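Local atomic coordinates of filamentous hemagglutinin (Bordetella pertussis, PDB entry 1RWR), a protein that serves as a secreted bacterial adhesin, its N-terminal domain probably directing export through the two-partner secretion pathway. Residues A[4-9]-A[35-40]; A[23-28]-A[67-72]. One frame throughout, in Å; residues are numbered along the deposited sequence.

Contact 1. Residues A[4-9]-A[35-40]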
ATOM      1  N   VAL A   4      13.678   9.819  10.985  1.00 16.32           N
ATOM      2  CA  VAL A   4      14.223  11.158  11.095  1.00 16.01           C
ATOM      3  C   VAL A   4      13.218  12.117  10.498  1.00 15.25           C
ATOM      4  O   VAL A   4      13.149  12.248   9.283  1.00 14.40           O
ATOM      5  CB  VAL A   4      15.612  11.271  10.378  1.00 16.19           C
ATOM      6  CG1 VAL A   4      16.186  12.665  10.506  1.00 17.81           C
ATOM      7  CG2 VAL A   4      16.558  10.296  10.965  1.00 17.97           C
ATOM      8  N   PRO A   5      12.432  12.779  11.345  1.00 14.74           N
ATOM      9  CA  PRO A   5      11.402  13.687  10.842  1.00 15.21           C
ATOM     10  C   PRO A   5      11.954  15.024  10.393  1.00 15.63           C
ATOM     11  O   PRO A   5      13.126  15.401  10.714  1.00 17.15           O
ATOM     12  CB  PRO A   5      10.504  13.899  12.057  1.00 15.95           C
ATOM     13  CG  PRO A   5      11.450  13.809  13.232  1.00 14.52           C
ATOM     14  CD  PRO A   5      12.472  12.756  12.828  1.00 14.83           C
ATOM     15  N   GLN A   6      11.088  15.736   9.688  1.00 15.80           N
ATOM     16  CA  GLN A   6      11.317  17.115   9.267  1.00 16.69           C
ATOM     17  C   GLN A   6      10.116  17.980   9.641  1.00 17.09           C
ATOM     18  O   GLN A   6       9.032  17.465   9.904  1.00 17.39           O
ATOM     19  CB  GLN A   6      11.547  17.163   7.763  1.00 16.67           C
ATOM     20  CG  GLN A   6      12.878  16.478   7.372  1.00 18.38           C
ATOM     21  CD  GLN A   6      13.103  16.272   5.897  1.00 22.43           C
ATOM     22  OE1 GLN A   6      14.266  16.232   5.449  1.00 28.51           O
ATOM     23  NE2 GLN A   6      12.062  16.142   5.142  1.00 20.82           N
ATOM     24  N   GLY A   7      10.341  19.288   9.738  1.00 17.16           N
ATOM     25  CA  GLY A   7       9.287  20.257  10.016  1.00 17.95           C
ATOM     26  C   GLY A   7       8.693  20.108  11.402  1.00 18.08           C
ATOM     27  O   GLY A   7       9.409  19.917  12.373  1.00 18.07           O
ATOM     28  N   GLN A   8       7.366  20.170  11.501  1.00 19.79           N
ATOM     29  CA  GLN A   8       6.705  20.134  12.822  1.00 20.32           C
ATOM     30  C   GLN A   8       6.626  18.707  13.383  1.00 18.90           C
ATOM     31  O   GLN A   8       6.436  18.506  14.600  1.00 17.98           O
ATOM     32  CB  GLN A   8       5.315  20.781  12.762  1.00 22.22           C
ATOM     33  CG  GLN A   8       4.603  20.833  14.094  1.00 27.35           C
ATOM     34  CD  GLN A   8       3.130  21.349  14.087  1.00 33.33           C
ATOM     35  OE1 GLN A   8       2.776  22.215  14.936  1.00 38.28           O
ATOM     36  NE2 GLN A   8       2.269  20.769  13.231  1.00 28.55           N
ATOM     37  N   THR A   9       6.760  17.708  12.496  1.00 16.98           N
ATOM     38  CA  THR A   9       6.725  16.309  12.928  1.00 16.26           C
ATOM     39  C   THR A   9       7.827  16.005  13.959  1.00 16.91           C
ATOM     40  O   THR A   9       8.987  16.373  13.753  1.00 16.93           O
ATOM     41  CB  THR A   9       6.852  15.377  11.704  1.00 16.20           C
ATOM     42  OG1 THR A   9       5.873  15.727  10.742  1.00 16.14           O
ATOM     43  CG2 THR A   9       6.543  13.921  12.078  1.00 16.23           C
ATOM     44  N   LYS A  35       6.822  15.034   6.585  1.00 14.05           N
ATOM     45  CA  LYS A  35       8.025  14.789   5.781  1.00 15.02           C
ATOM     46  C   LYS A  35       9.084  14.227   6.675  1.00 14.32           C
ATOM     47  O   LYS A  35       9.221  14.636   7.833  1.00 15.19           O
ATOM     48  CB  LYS A  35       8.508  16.063   5.085  1.00 15.80           C
ATOM     49  CG  LYS A  35       7.600  16.479   3.910  1.00 19.83           C
ATOM     50  CD  LYS A  35       7.992  17.830   3.375  1.00 24.80           C
ATOM     51  CE  LYS A  35       7.082  18.267   2.254  1.00 28.12           C
ATOM     52  NZ  LYS A  35       7.539  17.692   0.932  1.00 30.59           N
ATOM     53  N   PHE A  36       9.834  13.279   6.136  1.00 14.75           N
ATOM     54  CA  PHE A  36      10.920  12.605   6.817  1.00 14.54           C
ATOM     55  C   PHE A  36      12.134  12.534   5.923  1.00 15.01           C
ATOM     56  O   PHE A  36      12.023  12.249   4.729  1.00 13.93           O
ATOM     57  CB  PHE A  36      10.539  11.155   7.102  1.00 15.29           C
ATOM     58  CG  PHE A  36       9.476  10.986   8.134  1.00 13.94           C
ATOM     59  CD1 PHE A  36       9.813  10.770   9.451  1.00 13.78           C
ATOM     60  CD2 PHE A  36       8.123  11.058   7.783  1.00 14.40           C
ATOM     61  CE1 PHE A  36       8.826  10.608  10.432  1.00 15.37           C
ATOM     62  CE2 PHE A  36       7.155  10.877   8.764  1.00 14.05           C
ATOM     63  CZ  PHE A  36       7.512  10.658  10.075  1.00 15.01           C
ATOM     64  N   GLN A  37      13.298  12.767   6.515  1.00 15.71           N
ATOM     65  CA  GLN A  37      14.564  12.470   5.847  1.00 17.17           C
ATOM     66  C   GLN A  37      14.738  10.952   5.671  1.00 16.17           C
ATOM     67  O   GLN A  37      15.200  10.502   4.603  1.00 16.54           O
ATOM     68  CB  GLN A  37      15.713  13.033   6.678  1.00 18.04           C
ATOM     69  CG  GLN A  37      17.014  13.139   5.945  1.00 24.23           C
ATOM     70  CD  GLN A  37      17.994  12.074   6.350  1.00 31.78           C
ATOM     71  OE1 GLN A  37      18.192  11.811   7.551  1.00 36.30           O
ATOM     72  NE2 GLN A  37      18.623  11.443   5.355  1.00 35.66           N
ATOM     73  N   GLN A  38      14.371  10.202   6.718  1.00 15.23           N
ATOM     74  CA  GLN A  38      14.390   8.751   6.765  1.00 15.90           C
ATOM     75  C   GLN A  38      13.115   8.241   7.448  1.00 14.62           C
ATOM     76  O   GLN A  38      12.713   8.771   8.502  1.00 13.48           O
ATOM     77  CB  GLN A  38      15.604   8.253   7.571  1.00 17.68           C
ATOM     78  CG  GLN A  38      16.919   8.473   6.855  1.00 21.63           C
ATOM     79  CD  GLN A  38      18.061   7.844   7.571  1.00 28.27           C
ATOM     80  OE1 GLN A  38      18.251   6.612   7.498  1.00 33.04           O
ATOM     81  NE2 GLN A  38      18.819   8.657   8.294  1.00 31.10           N
ATOM     82  N   PHE A  39      12.465   7.258   6.827  1.00 13.12           N
ATOM     83  CA  PHE A  39      11.289   6.590   7.428  1.00 12.55           C
ATOM     84  C   PHE A  39      11.394   5.086   7.324  1.00 12.63           C
ATOM     85  O   PHE A  39      11.425   4.521   6.211  1.00 14.33           O
ATOM     86  CB  PHE A  39       9.990   7.062   6.776  1.00 12.04           C
ATOM     87  CG  PHE A  39       8.777   6.593   7.496  1.00 13.06           C
ATOM     88  CD1 PHE A  39       8.268   7.336   8.548  1.00 13.04           C
ATOM     89  CD2 PHE A  39       8.159   5.387   7.149  1.00 14.21           C
ATOM     90  CE1 PHE A  39       7.155   6.892   9.262  1.00 13.34           C
ATOM     91  CE2 PHE A  39       7.072   4.917   7.892  1.00 14.50           C
ATOM     92  CZ  PHE A  39       6.582   5.672   8.939  1.00 14.30           C
ATOM     93  N   ASN A  40      11.474   4.437   8.471  1.00 13.18           N
ATOM     94  CA  ASN A  40      11.548   2.999   8.565  1.00 12.92           C
ATOM     95  C   ASN A  40      10.796   2.573   9.802  1.00 12.93           C
ATOM     96  O   ASN A  40      10.835   3.274  10.830  1.00 14.82           O
ATOM     97  CB  ASN A  40      13.028   2.544   8.677  1.00 12.82           C
ATOM     98  CG  ASN A  40      13.829   2.932   7.486  1.00 12.87           C
ATOM     99  OD1 ASN A  40      13.788   2.245   6.458  1.00 12.29           O
ATOM    100  ND2 ASN A  40      14.524   4.068   7.567  1.00 13.25           N
TER
HETATM  101  O   HOH W   1       6.869  17.185   8.461  1.00 17.91           O

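Contact 2. Residues A[23-28]-A[67-72]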
ATOM      1  N   ILE A  23       2.645  13.403  14.735  1.00 14.16           N
ATOM      2  CA  ILE A  23       2.331  13.891  13.418  1.00 13.04           C
ATOM      3  C   ILE A  23       2.017  15.394  13.454  1.00 14.12           C
ATOM      4  O   ILE A  23       1.618  15.924  14.497  1.00 13.56           O
ATOM      5  CB  ILE A  23       1.126  13.117  12.809  1.00 12.77           C
ATOM      6  CG1 ILE A  23      -0.143  13.217  13.676  1.00 12.07           C
ATOM      7  CG2 ILE A  23       1.455  11.631  12.613  1.00 14.75           C
ATOM      8  CD1 ILE A  23      -1.412  12.724  12.923  1.00 14.55           C
ATOM      9  N   ALA A  24       2.195  16.036  12.306  1.00 14.14           N
ATOM     10  CA  ALA A  24       1.859  17.431  12.099  1.00 13.96           C
ATOM     11  C   ALA A  24       0.373  17.676  12.190  1.00 14.52           C
ATOM     12  O   ALA A  24      -0.456  16.819  11.851  1.00 13.33           O
ATOM     13  CB  ALA A  24       2.399  17.907  10.734  1.00 14.75           C
ATOM     14  N   ASP A  25       0.017  18.877  12.632  1.00 14.92           N
ATOM     15  CA  ASP A  25      -1.402  19.266  12.644  1.00 15.22           C
ATOM     16  C   ASP A  25      -1.964  19.114  11.232  1.00 15.58           C
ATOM     17  O   ASP A  25      -1.329  19.562  10.274  1.00 17.22           O
ATOM     18  CB  ASP A  25      -1.520  20.711  13.128  1.00 15.79           C
ATOM     19  CG  ASP A  25      -2.874  21.058  13.652  1.00 17.39           C
ATOM     20  OD1 ASP A  25      -3.639  20.141  14.034  1.00 16.89           O
ATOM     21  OD2 ASP A  25      -3.233  22.274  13.729  1.00 20.42           O
ATOM     22  N   PRO A  26      -3.109  18.462  11.054  1.00 15.74           N
ATOM     23  CA  PRO A  26      -3.681  18.317   9.718  1.00 15.70           C
ATOM     24  C   PRO A  26      -4.173  19.625   9.140  1.00 16.13           C
ATOM     25  O   PRO A  26      -4.480  20.589   9.872  1.00 16.68           O
ATOM     26  CB  PRO A  26      -4.879  17.371   9.915  1.00 15.97           C
ATOM     27  CG  PRO A  26      -5.216  17.482  11.324  1.00 16.97           C
ATOM     28  CD  PRO A  26      -3.895  17.715  12.064  1.00 16.06           C
ATOM     29  N   ASN A  27      -4.267  19.646   7.824  1.00 16.61           N
ATOM     30  CA  ASN A  27      -4.840  20.786   7.128  1.00 16.79           C
ATOM     31  C   ASN A  27      -6.347  20.761   7.239  1.00 17.94           C
ATOM     32  O   ASN A  27      -6.901  19.890   7.921  1.00 16.82           O
ATOM     33  CB  ASN A  27      -4.377  20.865   5.644  1.00 17.26           C
ATOM     34  CG  ASN A  27      -4.779  19.634   4.813  1.00 16.42           C
ATOM     35  OD1 ASN A  27      -5.841  19.013   5.050  1.00 16.61           O
ATOM     36  ND2 ASN A  27      -3.956  19.300   3.808  1.00 16.20           N
ATOM     37  N   SER A  28      -6.988  21.696   6.522  1.00 20.16           N
ATOM     38  CA  SER A  28      -8.448  21.874   6.543  1.00 21.95           C
ATOM     39  C   SER A  28      -9.226  20.681   6.003  1.00 21.97           C
ATOM     40  O   SER A  28     -10.424  20.511   6.324  1.00 23.65           O
ATOM     41  CB  SER A  28      -8.820  23.159   5.740  1.00 23.09           C
ATOM     42  OG  SER A  28      -8.445  23.031   4.353  1.00 25.64           O
ATOM     43  N   PRO A  67       1.142  17.151  20.985  1.00 16.37           N
ATOM     44  CA  PRO A  67       1.097  18.599  21.209  1.00 17.13           C
ATOM     45  C   PRO A  67       0.926  19.429  19.944  1.00 16.61           C
ATOM     46  O   PRO A  67       0.569  20.604  20.061  1.00 16.32           O
ATOM     47  CB  PRO A  67       2.440  18.874  21.872  1.00 17.62           C
ATOM     48  CG  PRO A  67       3.282  17.821  21.357  1.00 18.31           C
ATOM     49  CD  PRO A  67       2.462  16.593  21.327  1.00 16.85           C
ATOM     50  N   ASN A  68       1.154  18.839  18.763  1.00 16.39           N
ATOM     51  CA  ASN A  68       0.986  19.522  17.511  1.00 15.80           C
ATOM     52  C   ASN A  68      -0.475  19.721  17.113  1.00 16.20           C
ATOM     53  O   ASN A  68      -0.769  20.612  16.318  1.00 16.68           O
ATOM     54  CB  ASN A  68       1.669  18.761  16.357  1.00 15.64           C
ATOM     55  CG  ASN A  68       3.198  18.722  16.476  1.00 16.83           C
ATOM     56  OD1 ASN A  68       3.833  19.616  17.074  1.00 16.29           O
ATOM     57  ND2 ASN A  68       3.799  17.712  15.856  1.00 15.98           N
ATOM     58  N   LEU A  69      -1.365  18.860  17.605  1.00 15.38           N
ATOM     59  CA  LEU A  69      -2.723  18.795  17.102  1.00 15.13           C
ATOM     60  C   LEU A  69      -3.658  19.859  17.676  1.00 15.85           C
ATOM     61  O   LEU A  69      -3.715  20.039  18.889  1.00 16.26           O
ATOM     62  CB  LEU A  69      -3.364  17.433  17.372  1.00 14.81           C
ATOM     63  CG  LEU A  69      -2.682  16.216  16.745  1.00 14.15           C
ATOM     64  CD1 LEU A  69      -3.411  14.919  17.106  1.00 15.63           C
ATOM     65  CD2 LEU A  69      -2.470  16.410  15.201  1.00 15.43           C
ATOM     66  N   THR A  70      -4.340  20.567  16.781  1.00 15.62           N
ATOM     67  CA  THR A  70      -5.533  21.342  17.107  1.00 16.51           C
ATOM     68  C   THR A  70      -6.810  20.595  16.677  1.00 17.57           C
ATOM     69  O   THR A  70      -7.928  20.964  17.077  1.00 17.90           O
ATOM     70  CB  THR A  70      -5.512  22.727  16.448  1.00 17.50           C
ATOM     71  OG1 THR A  70      -5.545  22.620  15.019  1.00 16.83           O
ATOM     72  CG2 THR A  70      -4.269  23.482  16.778  1.00 17.64           C
ATOM     73  N   ARG A  71      -6.638  19.570  15.842  1.00 17.79           N
ATOM     74  CA  ARG A  71      -7.691  18.651  15.452  1.00 18.83           C
ATOM     75  C   ARG A  71      -7.008  17.341  15.028  1.00 17.70           C
ATOM     76  O   ARG A  71      -5.826  17.305  14.751  1.00 16.77           O
ATOM     77  CB  ARG A  71      -8.544  19.157  14.295  1.00 20.64           C
ATOM     78  CG  ARG A  71      -7.775  19.466  13.022  1.00 28.07           C
ATOM     79  CD  ARG A  71      -8.575  20.471  12.087  1.00 36.48           C
ATOM     80  NE  ARG A  71      -7.853  21.402  11.205  1.00 43.28           N
ATOM     81  CZ  ARG A  71      -6.593  21.861  11.312  1.00 47.58           C
ATOM     82  NH1 ARG A  71      -5.759  21.484  12.279  1.00 48.50           N
ATOM     83  NH2 ARG A  71      -6.152  22.739  10.397  1.00 49.41           N
ATOM     84  N   GLN A  72      -7.807  16.294  14.956  1.00 15.81           N
ATOM     85  CA  GLN A  72      -7.315  14.995  14.546  1.00 14.72           C
ATOM     86  C   GLN A  72      -7.327  14.859  13.032  1.00 14.35           C
ATOM     87  O   GLN A  72      -8.192  15.394  12.350  1.00 13.73           O
ATOM     88  CB  GLN A  72      -8.133  13.893  15.220  1.00 14.41           C
ATOM     89  CG  GLN A  72      -8.001  13.905  16.728  1.00 14.13           C
ATOM     90  CD  GLN A  72      -8.952  12.981  17.416  1.00 13.81           C
ATOM     91  OE1 GLN A  72     -10.170  13.069  17.172  1.00 16.95           O
ATOM     92  NE2 GLN A  72      -8.429  12.077  18.281  1.00 13.06           N
TER

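Contact 1. Residues A[4-9]-A[35-40]
Val4 and Gln38 pair as antiparallel neighbours, and the short strand 4-5 lies along the end of strand 31-36. Three backbone hydrogen bonds join the two. Val4 N gives a nearly straight bond to Gln38 O at 2.9 Å (175°). Val4 O receives Gln37 N at 2.8 Å, and Gln6 N reaches Lys35 O at 2.9 Å. Gln37 and Gln38 both face Val4, which makes a classic beta bulge where the 35-40 segment turns a corner at Gln37.

A water extends the polar links. It donates to Gln6 O and Thr9 OG1 and accepts from Lys35 N, so it ties the type II' turn of Gln6 to Thr9 to the strand. Thr9 OG1 also bonds Asn34.

In the side-chain packing, the Val4 methyls lie against two glutamine amides. CG1 is anti to the backbone N (chi1 -179°) and lies alongside Gln37, 3.7 Å from OE1. CG2 meets Gln38 NE2 at 3.9 Å. Gln37 NE2 bonds Asp82 OD2, and Gln38 OE1 bonds Gln1 N. The extended Gln6 chain runs obliquely across the other segment, with NE2 near Lys35 CB and CD near Gln37 N; NE2 bonds Thr81 OG1. The apolar pair is Pro5 CB and Phe36 CE1, 4.0 Å apart. Phe36 CZ meets Thr9 CG2 at 3.9 Å. Phe39 CD1 sits over the centre of one Phe36 ring face.

Strand 31-36 is the outermost strand of the long parallel sheet, with strand 75-80 next to it. Phe36 packs on Ala78 of that strand and on Val21 of strand 20-22. Segment 4-9 thus lies against the end of this outermost strand, at the N-terminal end of the beta-helix.

Contact 2. Residues A[23-28]-A[67-72]
Neither segment is regular helix or strand; the two loops come closest where Asp25 and Leu69 lie 4.7 Å apart between their CA atoms. Asp25 is the polar centre. Its CG is anti to the backbone N (chi1 -159°), which carries the carboxylate to Thr70 and Arg71. OD1 accepts Thr70 N at 2.9 Å, the donor standing above the carboxylate plane. OD2 uses its syn lone pair for Thr70 OG1, which donates at 2.7 Å. The same OD2 forms a salt bridge with Arg71 NH1 at 3.0 Å, although its hydrogen bond is weak. The carboxylate approaches the guanidinium at its edge, with the two planes 63° apart. Three donors hold the carboxylate, and the charge of Arg71 would probably favour its ionised form.

Arg71 runs extended from CG to NE, antiparallel to the Pro26 side chain. Its CG lies 3.7 Å from Pro26 CG. The carbonyl oxygen of Asn27 lies over one face of the guanidinium.

At the other end, Asn68 ND2 donates to Ile23 O at 3.1 Å. The bond is fairly straight (163°) and lies in the amide plane, but it reaches the oxygen from above the carbonyl plane. Asn66 ND2 also bonds Ile23 O. Between the polar ends, Leu69 CD2 fits against Pro26 CD at 3.7 Å and Ile23 CG1 at 4.2 Å. Ile23 packs on Phe48 of strand 45-50.

In a beta-helix the loops of successive coils stack on one another. Here the loop entering strand 31-36 lies against the loop entering strand 75-80, its neighbour in the parallel sheet.

How the contacts relate
The two contacts have centres about 16 Å apart and alternate along the chain, with 23-28 between the two segments of contact 1 and 67-72 after both. Strand 31-36 ends in contact 1, and the loop that leads into it forms part of contact 2. The turn at Gln8 joins them directly: Gln8 O lies 3.0 Å from Asn68 ND2, a probable but weak hydrogen bond. Asn34 is a shared partner, since its OD1 bonds both Thr9 OG1 and Ala24 N. Both contacts lie toward the N-terminal end of the beta-helix. Contact 1 joins the first residues to strand 31-36, and contact 2 joins the loops that lead into strands 31-36 and 75-80.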